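Peptidoglycan recognition protein-LC isoform LCx (PDB 2F2L) binds a monomeric anhydro-muropeptide of bacterial peptidoglycan jointly with a second protein chain, probably as a fruit-fly immune receptor that senses bacterial cell wall. Local coordinates at residues N26-S31 and Y135-H140; N67-G72 and S100-F105. One frame throughout, in Å; residues are numbered along the deposited sequence.

Interaction 1 (N26-S31 and Y135-H140); sequences NRVVIS and YRLYGH. With MLD (glcnac(beta1-4)-murnac(1,6-anhydro)-L-ala-gamma-D-glu-meso-a2pm-D-ala), chain G; SO4 (sulfate ion), chain F.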
ATOM      1  N   ASN B  26      -7.236   2.787 -28.783  1.00 18.58           N
ATOM      2  CA  ASN B  26      -6.056   2.083 -29.281  1.00 18.83           C
ATOM      3  C   ASN B  26      -4.821   2.164 -28.389  1.00 18.37           C
ATOM      4  O   ASN B  26      -3.698   1.997 -28.866  1.00 17.85           O
ATOM      5  CB  ASN B  26      -5.760   2.464 -30.734  1.00 19.58           C
ATOM      6  CG  ASN B  26      -4.825   3.599 -30.861  1.00 20.58           C
ATOM      7  OD1 ASN B  26      -5.053   4.679 -30.295  1.00 23.82           O
ATOM      8  ND2 ASN B  26      -3.742   3.379 -31.615  1.00 19.04           N
ATOM      9  N   ARG B  27      -5.051   2.361 -27.092  1.00 17.80           N
ATOM     10  CA  ARG B  27      -3.983   2.316 -26.082  1.00 18.03           C
ATOM     11  C   ARG B  27      -4.439   1.483 -24.894  1.00 17.27           C
ATOM     12  O   ARG B  27      -5.552   1.666 -24.407  1.00 16.80           O
ATOM     13  CB  ARG B  27      -3.642   3.741 -25.628  1.00 18.11           C
ATOM     14  CG  ARG B  27      -2.536   3.856 -24.609  1.00 18.54           C
ATOM     15  CD  ARG B  27      -2.353   5.320 -24.135  1.00 19.74           C
ATOM     16  NE  ARG B  27      -2.233   6.260 -25.246  1.00 21.12           N
ATOM     17  CZ  ARG B  27      -2.758   7.491 -25.292  1.00 21.55           C
ATOM     18  NH1 ARG B  27      -3.508   7.975 -24.296  1.00 21.56           N
ATOM     19  NH2 ARG B  27      -2.546   8.243 -26.364  1.00 19.71           N
ATOM     20  N   VAL B  28      -3.586   0.555 -24.459  1.00 17.11           N
ATOM     21  CA  VAL B  28      -3.787  -0.217 -23.233  1.00 17.30           C
ATOM     22  C   VAL B  28      -2.569  -0.019 -22.334  1.00 17.23           C
ATOM     23  O   VAL B  28      -1.430  -0.069 -22.811  1.00 17.09           O
ATOM     24  CB  VAL B  28      -3.950  -1.734 -23.513  1.00 17.13           C
ATOM     25  CG1 VAL B  28      -3.930  -2.554 -22.202  1.00 18.46           C
ATOM     26  CG2 VAL B  28      -5.225  -2.006 -24.277  1.00 17.64           C
ATOM     27  N   VAL B  29      -2.817   0.190 -21.036  1.00 17.07           N
ATOM     28  CA  VAL B  29      -1.757   0.400 -20.056  1.00 17.12           C
ATOM     29  C   VAL B  29      -1.863  -0.655 -18.958  1.00 17.08           C
ATOM     30  O   VAL B  29      -2.871  -0.747 -18.263  1.00 16.97           O
ATOM     31  CB  VAL B  29      -1.821   1.815 -19.454  1.00 16.93           C
ATOM     32  CG1 VAL B  29      -0.682   2.010 -18.460  1.00 16.90           C
ATOM     33  CG2 VAL B  29      -1.747   2.866 -20.556  1.00 16.97           C
ATOM     34  N   ILE B  30      -0.830  -1.472 -18.838  1.00 17.31           N
ATOM     35  CA  ILE B  30      -0.788  -2.528 -17.832  1.00 18.05           C
ATOM     36  C   ILE B  30      -0.078  -2.064 -16.549  1.00 18.60           C
ATOM     37  O   ILE B  30       1.077  -1.613 -16.581  1.00 18.60           O
ATOM     38  CB  ILE B  30      -0.063  -3.796 -18.374  1.00 18.10           C
ATOM     39  CG1 ILE B  30      -0.790  -4.349 -19.614  1.00 18.15           C
ATOM     40  CG2 ILE B  30       0.136  -4.843 -17.273  1.00 17.48           C
ATOM     41  CD1 ILE B  30      -2.271  -4.564 -19.478  1.00 19.64           C
ATOM     42  N   SER B  31      -0.778  -2.205 -15.423  1.00 18.80           N
ATOM     43  CA  SER B  31      -0.226  -1.895 -14.102  1.00 18.77           C
ATOM     44  C   SER B  31      -0.293  -3.128 -13.211  1.00 19.04           C
ATOM     45  O   SER B  31      -0.808  -4.173 -13.617  1.00 18.40           O
ATOM     46  CB  SER B  31      -1.022  -0.750 -13.457  1.00 18.91           C
ATOM     47  OG  SER B  31      -2.411  -1.082 -13.342  1.00 21.20           O
ATOM     48  N   TYR B 135      -4.150  -2.010 -31.530  1.00 19.47           N
ATOM     49  CA  TYR B 135      -3.932  -1.237 -30.307  1.00 19.41           C
ATOM     50  C   TYR B 135      -2.499  -1.381 -29.820  1.00 19.20           C
ATOM     51  O   TYR B 135      -1.878  -2.437 -29.981  1.00 19.16           O
ATOM     52  CB  TYR B 135      -4.908  -1.650 -29.201  1.00 19.65           C
ATOM     53  CG  TYR B 135      -4.652  -3.029 -28.637  1.00 20.57           C
ATOM     54  CD1 TYR B 135      -3.718  -3.224 -27.607  1.00 19.64           C
ATOM     55  CD2 TYR B 135      -5.330  -4.143 -29.125  1.00 19.31           C
ATOM     56  CE1 TYR B 135      -3.469  -4.501 -27.088  1.00 19.50           C
ATOM     57  CE2 TYR B 135      -5.088  -5.420 -28.610  1.00 20.66           C
ATOM     58  CZ  TYR B 135      -4.156  -5.588 -27.589  1.00 20.22           C
ATOM     59  OH  TYR B 135      -3.908  -6.845 -27.090  1.00 20.07           O
ATOM     60  N   ARG B 136      -1.973  -0.300 -29.253  1.00 18.84           N
ATOM     61  CA  ARG B 136      -0.640  -0.294 -28.659  1.00 18.88           C
ATOM     62  C   ARG B 136      -0.745  -0.583 -27.151  1.00 18.81           C
ATOM     63  O   ARG B 136      -1.600  -0.018 -26.464  1.00 17.93           O
ATOM     64  CB  ARG B 136       0.052   1.047 -28.926  1.00 18.60           C
ATOM     65  CG  ARG B 136       0.320   1.291 -30.413  1.00 18.60           C
ATOM     66  CD  ARG B 136       1.298   2.428 -30.644  1.00 19.57           C
ATOM     67  NE  ARG B 136       1.210   2.988 -31.997  1.00 20.43           N
ATOM     68  CZ  ARG B 136       2.114   3.800 -32.547  1.00 21.16           C
ATOM     69  NH1 ARG B 136       3.201   4.160 -31.876  1.00 21.67           N
ATOM     70  NH2 ARG B 136       1.936   4.259 -33.782  1.00 21.36           N
ATOM     71  N   LEU B 137       0.101  -1.499 -26.666  1.00 18.65           N
ATOM     72  CA  LEU B 137       0.100  -1.881 -25.257  1.00 18.73           C
ATOM     73  C   LEU B 137       1.372  -1.376 -24.589  1.00 18.78           C
ATOM     74  O   LEU B 137       2.464  -1.506 -25.159  1.00 18.43           O
ATOM     75  CB  LEU B 137      -0.025  -3.393 -25.106  1.00 18.61           C
ATOM     76  CG  LEU B 137      -0.119  -3.873 -23.650  1.00 18.82           C
ATOM     77  CD1 LEU B 137      -1.101  -4.997 -23.505  1.00 18.85           C
ATOM     78  CD2 LEU B 137       1.257  -4.286 -23.130  1.00 19.38           C
ATOM     79  N   TYR B 138       1.218  -0.802 -23.392  1.00 18.61           N
ATOM     80  CA  TYR B 138       2.327  -0.259 -22.613  1.00 19.21           C
ATOM     81  C   TYR B 138       2.304  -0.747 -21.166  1.00 19.50           C
ATOM     82  O   TYR B 138       1.251  -1.034 -20.611  1.00 19.13           O
ATOM     83  CB  TYR B 138       2.281   1.272 -22.579  1.00 19.05           C
ATOM     84  CG  TYR B 138       2.205   1.932 -23.934  1.00 19.81           C
ATOM     85  CD1 TYR B 138       3.361   2.230 -24.656  1.00 19.14           C
ATOM     86  CD2 TYR B 138       0.974   2.272 -24.488  1.00 18.67           C
ATOM     87  CE1 TYR B 138       3.285   2.834 -25.887  1.00 18.69           C
ATOM     88  CE2 TYR B 138       0.891   2.871 -25.719  1.00 18.54           C
ATOM     89  CZ  TYR B 138       2.040   3.145 -26.422  1.00 19.36           C
ATOM     90  OH  TYR B 138       1.935   3.750 -27.658  1.00 19.55           O
ATOM     91  N   GLY B 139       3.488  -0.828 -20.566  1.00 19.98           N
ATOM     92  CA  GLY B 139       3.604  -0.933 -19.115  1.00 19.85           C
ATOM     93  C   GLY B 139       3.397   0.465 -18.541  1.00 19.78           C
ATOM     94  O   GLY B 139       3.750   1.451 -19.167  1.00 19.89           O
ATOM     95  N   HIS B 140       2.779   0.534 -17.366  1.00 19.58           N
ATOM     96  CA  HIS B 140       2.570   1.796 -16.621  1.00 19.26           C
ATOM     97  C   HIS B 140       3.864   2.624 -16.549  1.00 19.47           C
ATOM     98  O   HIS B 140       3.844   3.841 -16.750  1.00 19.05           O
ATOM     99  CB  HIS B 140       2.055   1.417 -15.226  1.00 19.03           C
ATOM    100  CG  HIS B 140       1.576   2.551 -14.375  1.00 18.64           C
ATOM    101  ND1 HIS B 140       1.140   2.350 -13.082  1.00 18.51           N
ATOM    102  CD2 HIS B 140       1.467   3.881 -14.606  1.00 17.65           C
ATOM    103  CE1 HIS B 140       0.780   3.508 -12.556  1.00 20.79           C
ATOM    104  NE2 HIS B 140       0.957   4.450 -13.464  1.00 16.92           N
TER
HETATM  105  CAA MLD G 201       5.782  -1.395  -6.576  1.00 19.56           C
HETATM  106  CAB MLD G 201       5.224  -0.175  -7.293  1.00 20.38           C
HETATM  107  OAC MLD G 201       4.646  -0.292  -8.366  1.00 22.12           O
HETATM  108  N2  MLD G 201       5.414   0.978  -6.659  1.00 21.76           N
HETATM  109  C2  MLD G 201       4.997   2.276  -7.176  1.00 22.03           C
HETATM  110  C3  MLD G 201       6.223   3.191  -7.124  1.00 23.77           C
HETATM  111  O3  MLD G 201       7.319   2.687  -7.914  1.00 20.54           O
HETATM  112  C4  MLD G 201       5.851   4.623  -7.494  1.00 23.19           C
HETATM  113  O4  MLD G 201       6.988   5.428  -7.235  1.00 22.26           O
HETATM  114  C5  MLD G 201       4.692   5.094  -6.610  1.00 23.80           C
HETATM  115  C6  MLD G 201       4.114   6.482  -6.943  1.00 27.17           C
HETATM  116  O6  MLD G 201       3.200   6.862  -5.873  1.00 28.96           O
HETATM  117  O5  MLD G 201       3.604   4.197  -6.817  1.00 23.40           O
HETATM  118  C1  MLD G 201       3.884   2.865  -6.328  1.00 22.41           C
HETATM  119  O1  MLD G 201       2.731   2.080  -6.496  1.00 21.58           O
HETATM  120  CA4 MLD G 201       1.692   2.440  -5.554  1.00 21.93           C
HETATM  121  CA5 MLD G 201       1.904   1.990  -4.109  1.00 21.40           C
HETATM  122  OA5 MLD G 201       0.862   1.088  -3.602  1.00 20.91           O
HETATM  123  CA6 MLD G 201       1.586   3.245  -3.372  1.00 20.64           C
HETATM  124  OA6 MLD G 201       0.174   3.252  -3.301  1.00 22.05           O
HETATM  125  CA1 MLD G 201      -0.294   1.934  -3.716  1.00 21.97           C
HETATM  126  CA2 MLD G 201      -0.733   2.029  -5.186  1.00 21.71           C
HETATM  127  NAD MLD G 201      -1.769   1.010  -5.462  1.00 21.67           N
HETATM  128  CAE MLD G 201      -2.957   1.312  -5.955  1.00 20.58           C
HETATM  129  CAF MLD G 201      -3.875   0.122  -6.146  1.00 21.03           C
HETATM  130  OAG MLD G 201      -3.314   2.450  -6.261  1.00 20.55           O
HETATM  131  CA3 MLD G 201       0.443   1.791  -6.131  1.00 22.40           C
HETATM  132  OAH MLD G 201       0.205   2.366  -7.464  1.00 21.71           O
HETATM  133  CAI MLD G 201      -0.226   1.406  -8.459  1.00 23.43           C
HETATM  134  CAJ MLD G 201       0.931   0.788  -9.209  1.00 21.15           C
HETATM  135  CAL MLD G 201      -1.143   2.115  -9.478  1.00 24.94           C
HETATM  136  OAM MLD G 201      -1.539   1.453 -10.431  1.00 25.21           O
HETATM  137  N   MLD G 201      -1.475   3.390  -9.276  1.00 24.72           N
HETATM  138  CA  MLD G 201      -2.368   4.154 -10.155  1.00 25.62           C
HETATM  139  CB  MLD G 201      -3.783   3.927  -9.612  1.00 25.65           C
HETATM  140  C   MLD G 201      -2.002   5.641  -9.993  1.00 26.20           C
HETATM  141  O   MLD G 201      -1.943   6.144  -8.868  1.00 25.67           O
HETATM  142  NAN MLD G 201      -1.742   6.276 -11.133  1.00 25.98           N
HETATM  143  CAO MLD G 201      -1.368   7.694 -11.249  1.00 28.43           C
HETATM  144  CAP MLD G 201      -0.122   7.877 -12.174  1.00 33.79           C
HETATM  145  OBA MLD G 201       0.031   9.006 -12.648  1.00 37.40           O
HETATM  146  OAQ MLD G 201       0.632   6.905 -12.426  1.00 34.94           O
HETATM  147  CBB MLD G 201      -2.490   8.442 -11.961  1.00 30.09           C
HETATM  148  CBC MLD G 201      -3.780   8.571 -11.169  1.00 30.52           C
HETATM  149  CBD MLD G 201      -4.775   9.421 -11.980  1.00 32.99           C
HETATM  150  OBE MLD G 201      -4.707   9.497 -13.208  1.00 34.10           O
HETATM  151  NBF MLD G 201      -5.685  10.051 -11.268  1.00 33.45           N
HETATM  152  CBG MLD G 201      -6.709  10.901 -11.887  1.00 35.16           C
HETATM  153  CBH MLD G 201      -6.050  12.160 -12.486  1.00 36.00           C
HETATM  154  OBI MLD G 201      -5.196  12.788 -11.861  1.00 37.04           O
HETATM  155  NBJ MLD G 201      -6.446  12.472 -13.719  1.00 38.39           N
HETATM  156  CBK MLD G 201      -5.958  13.651 -14.469  1.00 40.77           C
HETATM  157  CBL MLD G 201      -7.172  14.491 -14.879  1.00 41.14           C
HETATM  158  CBM MLD G 201      -5.168  13.298 -15.747  1.00 44.62           C
HETATM  159  OBO MLD G 201      -5.394  12.192 -16.304  1.00 46.59           O
HETATM  160  OBN MLD G 201      -4.358  14.170 -16.151  1.00 47.82           O
HETATM  161  CBP MLD G 201      -7.764  11.248 -10.823  1.00 33.26           C
HETATM  162  CBQ MLD G 201      -9.058  11.796 -11.451  1.00 33.91           C
HETATM  163  CBR MLD G 201     -10.147  11.989 -10.393  1.00 34.32           C
HETATM  164  CBS MLD G 201     -11.561  11.992 -10.978  1.00 34.31           C
HETATM  165  CBT MLD G 201     -11.944  10.565 -11.393  1.00 33.95           C
HETATM  166  OBV MLD G 201     -12.199   9.768 -10.475  1.00 34.69           O
HETATM  167  OBU MLD G 201     -11.982  10.305 -12.613  1.00 32.21           O
HETATM  168  NBW MLD G 201     -11.614  12.886 -12.142  1.00 33.90           N
HETATM  169  S   SO4 F 501      -2.057  11.834 -26.004  1.00 92.71           S
HETATM  170  O1  SO4 F 501      -1.606  12.724 -24.931  1.00 91.84           O
HETATM  171  O2  SO4 F 501      -2.202  12.578 -27.258  1.00 92.18           O
HETATM  172  O3  SO4 F 501      -3.359  11.263 -25.646  1.00 92.23           O
HETATM  173  O4  SO4 F 501      -1.066  10.778 -26.192  1.00 91.79           O

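Interaction 2 (N67-G72 and S100-F105); sequences NFLVGG and SFIGTF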
ATOM      1  N   ASN B  67      -9.899   0.419 -15.411  1.00 19.29           N
ATOM      2  CA  ASN B  67     -11.009  -0.050 -16.197  1.00 19.06           C
ATOM      3  C   ASN B  67     -11.319  -1.499 -15.838  1.00 18.83           C
ATOM      4  O   ASN B  67     -12.490  -1.863 -15.681  1.00 18.49           O
ATOM      5  CB  ASN B  67     -10.709   0.151 -17.677  1.00 19.42           C
ATOM      6  CG  ASN B  67     -10.605   1.598 -18.015  1.00 20.49           C
ATOM      7  OD1 ASN B  67     -11.675   2.269 -18.072  1.00 23.36           O
ATOM      8  ND2 ASN B  67      -9.462   2.073 -18.151  1.00 21.17           N
ATOM      9  N   PHE B  68     -10.272  -2.305 -15.685  1.00 18.34           N
ATOM     10  CA  PHE B  68     -10.399  -3.711 -15.301  1.00 19.05           C
ATOM     11  C   PHE B  68      -9.251  -4.109 -14.388  1.00 18.89           C
ATOM     12  O   PHE B  68      -8.194  -3.490 -14.403  1.00 18.50           O
ATOM     13  CB  PHE B  68     -10.397  -4.636 -16.528  1.00 19.28           C
ATOM     14  CG  PHE B  68     -11.489  -4.352 -17.515  1.00 19.91           C
ATOM     15  CD1 PHE B  68     -12.743  -4.932 -17.369  1.00 20.23           C
ATOM     16  CD2 PHE B  68     -11.264  -3.502 -18.596  1.00 19.65           C
ATOM     17  CE1 PHE B  68     -13.743  -4.682 -18.271  1.00 20.09           C
ATOM     18  CE2 PHE B  68     -12.267  -3.239 -19.506  1.00 18.90           C
ATOM     19  CZ  PHE B  68     -13.515  -3.819 -19.345  1.00 20.06           C
ATOM     20  N   LEU B  69      -9.470  -5.127 -13.561  1.00 19.04           N
ATOM     21  CA  LEU B  69      -8.370  -5.738 -12.820  1.00 19.84           C
ATOM     22  C   LEU B  69      -8.399  -7.230 -13.092  1.00 19.56           C
ATOM     23  O   LEU B  69      -9.461  -7.773 -13.376  1.00 21.29           O
ATOM     24  CB  LEU B  69      -8.482  -5.500 -11.307  1.00 19.72           C
ATOM     25  CG  LEU B  69      -8.611  -4.089 -10.765  1.00 20.59           C
ATOM     26  CD1 LEU B  69     -10.064  -3.615 -10.736  1.00 20.01           C
ATOM     27  CD2 LEU B  69      -7.968  -4.036  -9.354  1.00 20.59           C
ATOM     28  N   VAL B  70      -7.251  -7.884 -12.993  1.00 19.51           N
ATOM     29  CA  VAL B  70      -7.133  -9.337 -13.249  1.00 19.61           C
ATOM     30  C   VAL B  70      -6.626 -10.022 -12.006  1.00 19.37           C
ATOM     31  O   VAL B  70      -5.523  -9.705 -11.524  1.00 18.83           O
ATOM     32  CB  VAL B  70      -6.143  -9.606 -14.400  1.00 19.61           C
ATOM     33  CG1 VAL B  70      -6.114 -11.079 -14.748  1.00 21.45           C
ATOM     34  CG2 VAL B  70      -6.544  -8.773 -15.614  1.00 21.71           C
ATOM     35  N   GLY B  71      -7.395 -10.984 -11.504  1.00 18.95           N
ATOM     36  CA  GLY B  71      -7.029 -11.680 -10.292  1.00 19.41           C
ATOM     37  C   GLY B  71      -6.226 -12.940 -10.529  1.00 19.58           C
ATOM     38  O   GLY B  71      -6.278 -13.518 -11.609  1.00 19.13           O
ATOM     39  N   GLY B  72      -5.522 -13.386  -9.487  1.00 19.68           N
ATOM     40  CA  GLY B  72      -4.764 -14.643  -9.533  1.00 19.30           C
ATOM     41  C   GLY B  72      -5.648 -15.868  -9.563  1.00 19.52           C
ATOM     42  O   GLY B  72      -5.166 -16.986  -9.748  1.00 19.70           O
ATOM     43  N   SER B 100      -5.143  -3.600 -14.371  1.00 19.72           N
ATOM     44  CA  SER B 100      -4.197  -3.838 -13.284  1.00 19.92           C
ATOM     45  C   SER B 100      -4.173  -5.302 -12.905  1.00 19.70           C
ATOM     46  O   SER B 100      -5.232  -5.899 -12.677  1.00 19.76           O
ATOM     47  CB  SER B 100      -4.566  -3.004 -12.058  1.00 20.28           C
ATOM     48  OG  SER B 100      -3.475  -2.972 -11.139  1.00 21.72           O
ATOM     49  N   PHE B 101      -2.979  -5.887 -12.825  1.00 19.18           N
ATOM     50  CA  PHE B 101      -2.840  -7.243 -12.272  1.00 19.19           C
ATOM     51  C   PHE B 101      -2.855  -7.124 -10.755  1.00 19.41           C
ATOM     52  O   PHE B 101      -2.097  -6.316 -10.193  1.00 18.80           O
ATOM     53  CB  PHE B 101      -1.534  -7.899 -12.719  1.00 19.51           C
ATOM     54  CG  PHE B 101      -1.583  -8.467 -14.114  1.00 19.74           C
ATOM     55  CD1 PHE B 101      -1.900  -7.654 -15.208  1.00 19.96           C
ATOM     56  CD2 PHE B 101      -1.282  -9.802 -14.344  1.00 18.95           C
ATOM     57  CE1 PHE B 101      -1.949  -8.175 -16.509  1.00 18.34           C
ATOM     58  CE2 PHE B 101      -1.317 -10.328 -15.650  1.00 19.91           C
ATOM     59  CZ  PHE B 101      -1.646  -9.494 -16.734  1.00 17.92           C
ATOM     60  N   ILE B 102      -3.730  -7.894 -10.103  1.00 19.01           N
ATOM     61  CA  ILE B 102      -3.847  -7.850  -8.656  1.00 19.13           C
ATOM     62  C   ILE B 102      -2.626  -8.563  -8.088  1.00 19.17           C
ATOM     63  O   ILE B 102      -2.404  -9.768  -8.355  1.00 18.30           O
ATOM     64  CB  ILE B 102      -5.143  -8.506  -8.150  1.00 19.00           C
ATOM     65  CG1 ILE B 102      -6.379  -7.818  -8.742  1.00 18.86           C
ATOM     66  CG2 ILE B 102      -5.214  -8.433  -6.626  1.00 19.90           C
ATOM     67  CD1 ILE B 102      -7.706  -8.513  -8.369  1.00 20.32           C
ATOM     68  N   GLY B 103      -1.829  -7.804  -7.332  1.00 19.01           N
ATOM     69  CA  GLY B 103      -0.606  -8.310  -6.747  1.00 18.66           C
ATOM     70  C   GLY B 103       0.566  -7.383  -6.944  1.00 18.79           C
ATOM     71  O   GLY B 103       0.410  -6.240  -7.364  1.00 18.46           O
ATOM     72  N   THR B 104       1.745  -7.908  -6.623  1.00 18.52           N
ATOM     73  CA  THR B 104       3.010  -7.212  -6.754  1.00 18.57           C
ATOM     74  C   THR B 104       3.963  -8.100  -7.545  1.00 18.79           C
ATOM     75  O   THR B 104       4.336  -9.184  -7.056  1.00 17.92           O
ATOM     76  CB  THR B 104       3.629  -6.903  -5.357  1.00 18.39           C
ATOM     77  OG1 THR B 104       2.716  -6.111  -4.588  1.00 18.15           O
ATOM     78  CG2 THR B 104       4.949  -6.146  -5.489  1.00 18.31           C
ATOM     79  N   PHE B 105       4.397  -7.636  -8.730  1.00 18.76           N
ATOM     80  CA  PHE B 105       5.167  -8.480  -9.668  1.00 19.03           C
ATOM     81  C   PHE B 105       6.565  -7.963  -9.938  1.00 19.58           C
ATOM     82  O   PHE B 105       7.096  -8.067 -11.050  1.00 19.63           O
ATOM     83  CB  PHE B 105       4.334  -8.725 -10.937  1.00 18.70           C
ATOM     84  CG  PHE B 105       3.020  -9.287 -10.612  1.00 17.66           C
ATOM     85  CD1 PHE B 105       2.916 -10.621 -10.218  1.00 19.76           C
ATOM     86  CD2 PHE B 105       1.912  -8.469 -10.506  1.00 17.38           C
ATOM     87  CE1 PHE B 105       1.710 -11.144  -9.823  1.00 19.99           C
ATOM     88  CE2 PHE B 105       0.706  -8.988 -10.116  1.00 18.28           C
ATOM     89  CZ  PHE B 105       0.596 -10.318  -9.773  1.00 18.45           C
TER

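Interaction 1 (N26-S31 and Y135-H140)
Residues 26-31 and 135-139 run side by side as parallel strands, 19° apart in direction, joined by five backbone hydrogen bonds from Arg136 N to Asn26 O (2.9 Å) through to His140 N to Ile30 O (2.9 Å). On one face, branched and aliphatic side chains suit a dry interior. Leu137 CD1 touches both Val28 CG1 and Ile30 CG1, each at 4.0 Å, while Val28 CG2 reaches CD1 of the Tyr135 ring at 3.9 Å. Leu122 of helix 112-127 and Ile157 of helix 151-157 close over this face, and Tyr135 also stacks on His162.

The other face is more polar. Arg27 CG lies at the edge of the Tyr138 ring, 3.7 Å from CE2; beyond it the chain bends and NH2 donates to O3 of a sulfate, probably from the crystallisation liquor. Beyond the strand end, His140 holds CG anti to its backbone N (chi1 -171°), which carries the imidazole into the pocket: NE2 donates to the muropeptide carboxylate oxygen OAQ at 2.7 Å, and Ser148 OG engages ND1, fixing the ring's rotation. A histidine just past strand 135-139, beside Ser31, sets the sheet edge at the muropeptide pocket, consistent with the amidase-like PGRP fold.

Interaction 2 (N67-G72 and S100-F105)
Ile102 meets Leu69 and Gly71 through its longer branch: CG1 stands anti to its own carbonyl carbon (chi1 -59°) and CD1 continues extended (chi2 175°), so the chain runs across the end of strand 68-70. Leu69 holds CG beside its backbone N (chi1 -55°), which brings its CD2 to 4.1 Å from Ile102 CG1, and the two side chains cross at about a right angle. The far methyl, Ile102 CD1, packs on the bare main chain at Gly71, 3.8 Å from Gly71 CA.

The backbones themselves pair in parallel. Ser100 N donates to Phe68 O (3.1 Å), Val70 N to Ser100 O (2.8 Å), and Ile102 N to Val70 O (2.9 Å), the last bond carrying the pairing just past the strands. Ser100 O also receives a CA-H contact from Leu69 CA at 3.1 Å, and Val70 O has a second donor in Gln114 NE2, which binds Ile102 O as well and so ties the ends of both strands to helix 112-127.

The residue types follow the layers. Val70 and Phe101 share one face, where that helix receives them: the compact valine packs on Ala117, the broad phenyl on Cys118 and Gln114. Ile102 turns instead to Val48 of helix 41-58 and to Cys38, half of the Cys38-Cys44 disulfide. Gly103 then adopts backbone angles that a CB would make strained, and the ring of Phe105 folds back so that Phe101 O lies at its edge, in plane. Two parallel neighbours at the middle of a mixed sheet, with helices packed on both faces, are the core of the N-acetylmuramoyl-L-alanine amidase fold.

In the fold
Interactions 1 and 2 belong to one sheet, in which strands 68-70, 97-101, 25-32 and 135-139 lie in that order, and interaction 2 is nested along the chain within the loop that interaction 1 closes. Their centres are about 14 Å apart, yet they touch at the shared boundary. Ser31 O accepts a probable hydrogen bond from Phe101 N at 2.9 Å, and a weaker one joins Ser31 OG and Ser100 OG at 3.1 Å. Behind them, Ile30 CG2 packs 4.0 Å from Phe101 CE1, and both side chains meet Leu153 of helix 151-157. The serines lie toward the muropeptide: Ser31 belongs to the pocket, and the Ser100 side chain is about 5 Å from the ligand.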